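Non-reducing end beta-L-arabinofuranosidase (Bacteroides thetaiotaomicron, PDB 5MQO) probably hydrolyses glycosidic bonds of plant pectin as a glycoside hydrolase of family GH127 in a gut bacterium. Local coordinates at residues 61-66 / 461-466; 484-489 / 507-512. One frame throughout, in Å; residues are numbered along the deposited sequence.

Overall arrangement
Both segments of interaction 1 come before either segment of interaction 2 along the chain, and the two contacts fall in different family regions. Interaction 1 joins helix 50-69 to helix 458-466, drawing together two parts of the helical GH127 catalytic region nearly 400 residues apart in sequence. Interaction 2 joins two loops of the GH127 middle region: 484-489 leads from a five-stranded mixed sheet into a seven-stranded antiparallel one, and 507-512 connects two strands of the latter. The centres of interactions 1 and 2 lie about 22 Å apart and their nearest atoms about 9 Å, so they do not touch. Both are buried; interaction 2 also meets helix 402-416 of the catalytic region, where helical and beta parts join.

Interaction 1: 61-66 / 461-466; sequences TSLQSM and NTLRTL
Within the helical catalytic domain, whose family belongs to the six-hairpin glycosidase clan of (alpha/alpha)6-barrel enzymes, Leu463 of helix 458-466 packs on Ser62, Leu63 and Met66 of helix 50-69, forming an antiparallel helix pair. The axes of the two short segments approach to 10.9 Å at an angle of 153°. Leu463 is the part of helix 458-466 that does the touching: with CG anti to the backbone N (chi1 -179°), its fork is held out toward the facing helix and both methyls are used. CD1 lies on Ser62, 3.5 Å from Ser62 CB. CD2 reaches down to the backbone, 3.7 Å from Ser62 C, and is touched from two further quarters. Leu63 brings its own branch end across, Leu63 CD2 standing 4.0 Å from Leu463 CD2, while Met66 sends its thioether out, with Met66 SD 4.2 Å from Leu463 CD2. The small Ser62 lets the leucine come close, and its hydroxyl is occupied by a hydrogen bond with Gly424 O. Replacing Leu463 with an alanine would probably open a gap between the helices, leaving Ser62 CB, Leu63 CD2 and the Met66 sulfur without the methyls they pack on. Around the pair, Phe58 and Tyr427 also touch Leu463, and helix 102-117 meets Leu63 and Met66 through Val113 and Trp106. One turn of helix 458-466 is doubly tied on Asn461 O: the backbone N of Thr465 and its hydroxyl reach that oxygen from opposite faces of the carbonyl plane, Thr465 OG1 at 3.1 Å.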
loop_
_atom_site.group_PDB
_atom_site.type_symbol
_atom_site.label_atom_id
_atom_site.label_comp_id
_atom_site.label_asym_id
_atom_site.label_seq_id
_atom_site.Cartn_x
_atom_site.Cartn_y
_atom_site.Cartn_z
ATOM N N THR A 61 14.534 -12.662 -7.980
ATOM C CA THR A 61 13.691 -13.791 -8.459
ATOM C C THR A 61 12.444 -13.354 -9.187
ATOM O O THR A 61 12.188 -13.789 -10.320
ATOM C CB THR A 61 13.243 -14.716 -7.310
ATOM O OG1 THR A 61 14.389 -15.145 -6.569
ATOM C CG2 THR A 61 12.478 -15.938 -7.833
ATOM N N SER A 62 11.658 -12.523 -8.506
ATOM C CA SER A 62 10.352 -12.106 -8.993
ATOM C C SER A 62 10.459 -11.391 -10.342
ATOM O O SER A 62 9.752 -11.762 -11.267
ATOM C CB SER A 62 9.662 -11.230 -7.962
ATOM O OG SER A 62 9.629 -11.856 -6.701
ATOM N N LEU A 63 11.353 -10.407 -10.456
ATOM C CA LEU A 63 11.558 -9.693 -11.721
ATOM C C LEU A 63 11.925 -10.621 -12.902
ATOM O O LEU A 63 11.346 -10.470 -13.976
ATOM C CB LEU A 63 12.633 -8.605 -11.584
ATOM C CG LEU A 63 12.335 -7.432 -10.653
ATOM C CD1 LEU A 63 13.613 -6.685 -10.323
ATOM C CD2 LEU A 63 11.321 -6.470 -11.261
ATOM N N GLN A 64 12.865 -11.564 -12.709
ATOM C CA GLN A 64 13.221 -12.525 -13.772
ATOM C C GLN A 64 12.028 -13.397 -14.093
ATOM O O GLN A 64 11.636 -13.519 -15.238
ATOM C CB GLN A 64 14.361 -13.461 -13.369
ATOM C CG GLN A 64 15.660 -12.799 -12.930
ATOM C CD GLN A 64 16.194 -13.404 -11.623
ATOM O OE1 GLN A 64 16.425 -14.620 -11.520
ATOM N NE2 GLN A 64 16.371 -12.552 -10.612
ATOM N N SER A 65 11.448 -13.993 -13.057
ATOM C CA SER A 65 10.268 -14.864 -13.186
ATOM C C SER A 65 9.107 -14.265 -13.990
ATOM O O SER A 65 8.419 -15.004 -14.709
ATOM C CB SER A 65 9.760 -15.269 -11.808
ATOM O OG SER A 65 8.621 -16.090 -11.930
ATOM N N MET A 66 8.896 -12.950 -13.865
ATOM C CA MET A 66 7.831 -12.255 -14.584
ATOM C C MET A 66 8.174 -11.949 -16.041
ATOM O O MET A 66 7.308 -12.006 -16.896
ATOM C CB MET A 66 7.440 -10.963 -13.870
ATOM C CG MET A 66 6.095 -10.431 -14.344
ATOM S SD MET A 66 5.374 -9.268 -13.178
ATOM C CE MET A 66 6.129 -7.736 -13.724
ATOM N N ASN A 461 1.949 -4.208 -11.021
ATOM C CA ASN A 461 1.830 -3.110 -10.080
ATOM C C ASN A 461 2.208 -3.607 -8.679
ATOM O O ASN A 461 2.910 -2.902 -7.922
ATOM C CB ASN A 461 0.413 -2.481 -10.142
ATOM C CG ASN A 461 0.261 -1.253 -9.245
ATOM O OD1 ASN A 461 1.240 -0.689 -8.776
ATOM N ND2 ASN A 461 -0.974 -0.852 -8.984
ATOM N N THR A 462 1.786 -4.819 -8.324
ATOM C CA THR A 462 2.140 -5.351 -7.010
ATOM C C THR A 462 3.657 -5.423 -6.844
ATOM O O THR A 462 4.188 -4.906 -5.868
ATOM C CB THR A 462 1.472 -6.705 -6.767
ATOM O OG1 THR A 462 0.062 -6.497 -6.784
ATOM C CG2 THR A 462 1.854 -7.292 -5.445
ATOM N N LEU A 463 4.340 -6.029 -7.816
ATOM C CA LEU A 463 5.785 -6.242 -7.756
ATOM C C LEU A 463 6.582 -4.924 -7.783
ATOM O O LEU A 463 7.473 -4.718 -6.972
ATOM C CB LEU A 463 6.250 -7.184 -8.884
ATOM C CG LEU A 463 7.759 -7.529 -8.932
ATOM C CD1 LEU A 463 8.291 -8.046 -7.605
ATOM C CD2 LEU A 463 8.082 -8.528 -10.042
ATOM N N ARG A 464 6.261 -4.020 -8.682
ATOM C CA ARG A 464 6.961 -2.745 -8.670
ATOM C C ARG A 464 6.731 -1.973 -7.371
ATOM O O ARG A 464 7.622 -1.270 -6.909
ATOM C CB ARG A 464 6.607 -1.894 -9.891
ATOM C CG ARG A 464 5.264 -1.213 -9.838
ATOM C CD ARG A 464 5.307 0.195 -9.235
ATOM N NE ARG A 464 4.952 1.182 -10.242
ATOM C CZ ARG A 464 3.729 1.347 -10.759
ATOM N NH1 ARG A 464 2.700 0.616 -10.358
ATOM N NH2 ARG A 464 3.534 2.265 -11.700
ATOM N N THR A 465 5.549 -2.108 -6.779
ATOM C CA THR A 465 5.278 -1.393 -5.539
ATOM C C THR A 465 6.154 -1.988 -4.445
ATOM O O THR A 465 6.912 -1.262 -3.785
ATOM C CB THR A 465 3.793 -1.425 -5.159
ATOM O OG1 THR A 465 3.074 -0.514 -5.998
ATOM C CG2 THR A 465 3.598 -0.987 -3.731
ATOM N N LEU A 466 6.091 -3.304 -4.295
ATOM C CA LEU A 466 6.932 -3.985 -3.316
ATOM C C LEU A 466 8.419 -3.747 -3.569
ATOM O O LEU A 466 9.146 -3.557 -2.614
ATOM C CB LEU A 466 6.624 -5.478 -3.226
ATOM C CG LEU A 466 5.217 -5.811 -2.724
ATOM C CD1 LEU A 466 4.813 -7.212 -3.140
ATOM C CD2 LEU A 466 5.133 -5.664 -1.224
#

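Interaction 2: 484-489 / 507-512; sequences NLYGAN and TDYPWE
Tyr486, in the loop between strands 480-483 and 489-494, and Tyr509, in the loop between strands 500-506 and 514-521, meet as a T-shaped pair, the edge of the Tyr486 ring directed at the face of Tyr509. Their planes stand at 76° and their centroids are 5.5 Å apart. Tyr486 CD2 is the leading ring atom, 4.1 Å from Tyr509 CZ and equally near Tyr509 CE1. The same residue makes a CH-pi contact: Tyr486 CB sits over the Tyr509 face, 3.8 Å from its centroid and only 17° off the ring normal. Tyr509 is thus covered by both the CB and the ring edge of Tyr486, while Tyr486 O lies 3.4 Å from Tyr509 CD2. Having CG anti to its backbone N (chi1 -159°) brings the Tyr509 ring against loop 484-489. Beside the rings, the Thr507 methyl rests on the backbone, with Thr507 CG2 3.7 Å from Gly487 C. The threonine's other branch closes an ST turn, Tyr509 N donating almost straight to Thr507 OG1 at 3.1 Å, and OG1 is also hydrogen-bonded to Asn514 O. A cis peptide before Pro510 turns the chain just beyond Tyr509. The hydroxyl of Tyr486 is hydrogen-bonded to Arg534 O on strand 529-535. Strand 572-577 packs on both tyrosines through Met577, and helix 402-416 of the catalytic region meets Tyr509 and Pro510 through Tyr413.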
loop_
_atom_site.group_PDB
_atom_site.type_symbol
_atom_site.label_atom_id
_atom_site.label_comp_id
_atom_site.label_asym_id
_atom_site.label_seq_id
_atom_site.Cartn_x
_atom_site.Cartn_y
_atom_site.Cartn_z
ATOM N N ASN A 484 9.422 6.974 9.256
ATOM C CA ASN A 484 8.072 6.545 9.004
ATOM C C ASN A 484 7.864 5.028 8.999
ATOM O O ASN A 484 6.968 4.541 9.673
ATOM C CB ASN A 484 7.618 7.158 7.693
ATOM C CG ASN A 484 7.417 8.647 7.816
ATOM O OD1 ASN A 484 6.670 9.084 8.665
ATOM N ND2 ASN A 484 8.085 9.425 6.982
ATOM N N LEU A 485 8.651 4.275 8.239
ATOM C CA LEU A 485 8.522 2.810 8.254
ATOM C C LEU A 485 9.790 2.199 8.748
ATOM O O LEU A 485 10.779 2.213 8.027
ATOM C CB LEU A 485 8.213 2.207 6.882
ATOM C CG LEU A 485 6.932 2.595 6.131
ATOM C CD1 LEU A 485 6.559 1.475 5.166
ATOM C CD2 LEU A 485 5.770 2.961 7.046
ATOM N N TYR A 486 9.719 1.623 9.958
ATOM C CA TYR A 486 10.843 0.967 10.605
ATOM C C TYR A 486 11.234 -0.324 9.890
ATOM O O TYR A 486 10.388 -1.069 9.387
ATOM C CB TYR A 486 10.558 0.719 12.113
ATOM C CG TYR A 486 10.221 2.001 12.870
ATOM C CD1 TYR A 486 11.144 3.048 12.940
ATOM C CD2 TYR A 486 8.988 2.182 13.488
ATOM C CE1 TYR A 486 10.851 4.239 13.583
ATOM C CE2 TYR A 486 8.688 3.385 14.141
ATOM C CZ TYR A 486 9.624 4.412 14.174
ATOM O OH TYR A 486 9.388 5.612 14.794
ATOM N N GLY A 487 12.537 -0.583 9.874
ATOM C CA GLY A 487 13.140 -1.731 9.188
ATOM C C GLY A 487 14.633 -1.463 9.028
ATOM O O GLY A 487 15.058 -0.306 8.872
ATOM N N ALA A 488 15.433 -2.524 9.076
ATOM C CA ALA A 488 16.871 -2.378 9.034
ATOM C C ALA A 488 17.254 -1.785 7.695
ATOM O O ALA A 488 16.832 -2.306 6.664
ATOM C CB ALA A 488 17.535 -3.719 9.217
ATOM N N ASN A 489 18.033 -0.696 7.721
ATOM C CA ASN A 489 18.393 0.035 6.522
ATOM C C ASN A 489 19.588 0.990 6.699
ATOM O O ASN A 489 19.921 1.379 7.809
ATOM C CB ASN A 489 17.177 0.849 6.031
ATOM C CG ASN A 489 16.842 2.036 6.943
ATOM O OD1 ASN A 489 17.629 2.985 7.093
ATOM N ND2 ASN A 489 15.669 2.003 7.525
ATOM N N THR A 507 17.214 -2.859 13.605
ATOM C CA THR A 507 16.002 -3.342 14.297
ATOM C C THR A 507 15.508 -4.659 13.705
ATOM O O THR A 507 15.761 -4.911 12.526
ATOM C CB THR A 507 14.853 -2.336 14.201
ATOM O OG1 THR A 507 13.714 -2.889 14.854
ATOM C CG2 THR A 507 14.517 -1.978 12.713
ATOM N N ASP A 508 14.801 -5.479 14.491
ATOM C CA ASP A 508 14.243 -6.735 13.945
ATOM C C ASP A 508 12.751 -6.575 13.633
ATOM O O ASP A 508 12.054 -7.552 13.378
ATOM C CB ASP A 508 14.525 -7.957 14.855
ATOM C CG ASP A 508 14.322 -9.342 14.123
ATOM O OD1 ASP A 508 14.561 -9.449 12.893
ATOM O OD2 ASP A 508 13.920 -10.342 14.789
ATOM N N TYR A 509 12.284 -5.323 13.643
ATOM C CA TYR A 509 10.926 -4.914 13.221
ATOM C C TYR A 509 10.596 -5.564 11.873
ATOM O O TYR A 509 11.498 -5.724 11.043
ATOM C CB TYR A 509 10.876 -3.377 13.082
ATOM C CG TYR A 509 9.508 -2.712 13.137
ATOM C CD1 TYR A 509 8.951 -2.286 14.347
ATOM C CD2 TYR A 509 8.793 -2.467 11.986
ATOM C CE1 TYR A 509 7.710 -1.657 14.388
ATOM C CE2 TYR A 509 7.557 -1.845 12.033
ATOM C CZ TYR A 509 7.013 -1.442 13.224
ATOM O OH TYR A 509 5.773 -0.831 13.215
ATOM N N PRO A 510 9.356 -5.997 11.651
ATOM C CA PRO A 510 8.229 -5.906 12.577
ATOM C C PRO A 510 8.185 -6.943 13.725
ATOM O O PRO A 510 7.247 -6.907 14.530
ATOM C CB PRO A 510 7.044 -6.139 11.646
ATOM C CG PRO A 510 7.568 -7.163 10.694
ATOM C CD PRO A 510 9.035 -6.845 10.496
ATOM N N TRP A 511 9.178 -7.834 13.813
ATOM C CA TRP A 511 9.125 -8.925 14.771
ATOM C C TRP A 511 9.319 -8.437 16.191
ATOM O O TRP A 511 8.802 -9.053 17.099
ATOM C CB TRP A 511 10.115 -10.022 14.422
ATOM C CG TRP A 511 10.012 -10.487 13.004
ATOM C CD1 TRP A 511 11.022 -10.564 12.105
ATOM C CD2 TRP A 511 8.835 -10.910 12.312
ATOM N NE1 TRP A 511 10.559 -11.004 10.891
ATOM C CE2 TRP A 511 9.217 -11.227 10.994
ATOM C CE3 TRP A 511 7.488 -11.053 12.676
ATOM C CZ2 TRP A 511 8.311 -11.687 10.042
ATOM C CZ3 TRP A 511 6.587 -11.508 11.729
ATOM C CH2 TRP A 511 7.003 -11.831 10.428
ATOM N N GLU A 512 10.052 -7.337 16.374
ATOM C CA GLU A 512 10.289 -6.710 17.689
ATOM C C GLU A 512 10.251 -5.211 17.532
ATOM O O GLU A 512 10.455 -4.692 16.434
ATOM C CB GLU A 512 11.655 -7.103 18.254
ATOM C CG GLU A 512 11.886 -8.610 18.330
ATOM C CD GLU A 512 13.204 -8.992 18.991
ATOM O OE1 GLU A 512 14.285 -8.889 18.350
ATOM O OE2 GLU A 512 13.145 -9.433 20.162
#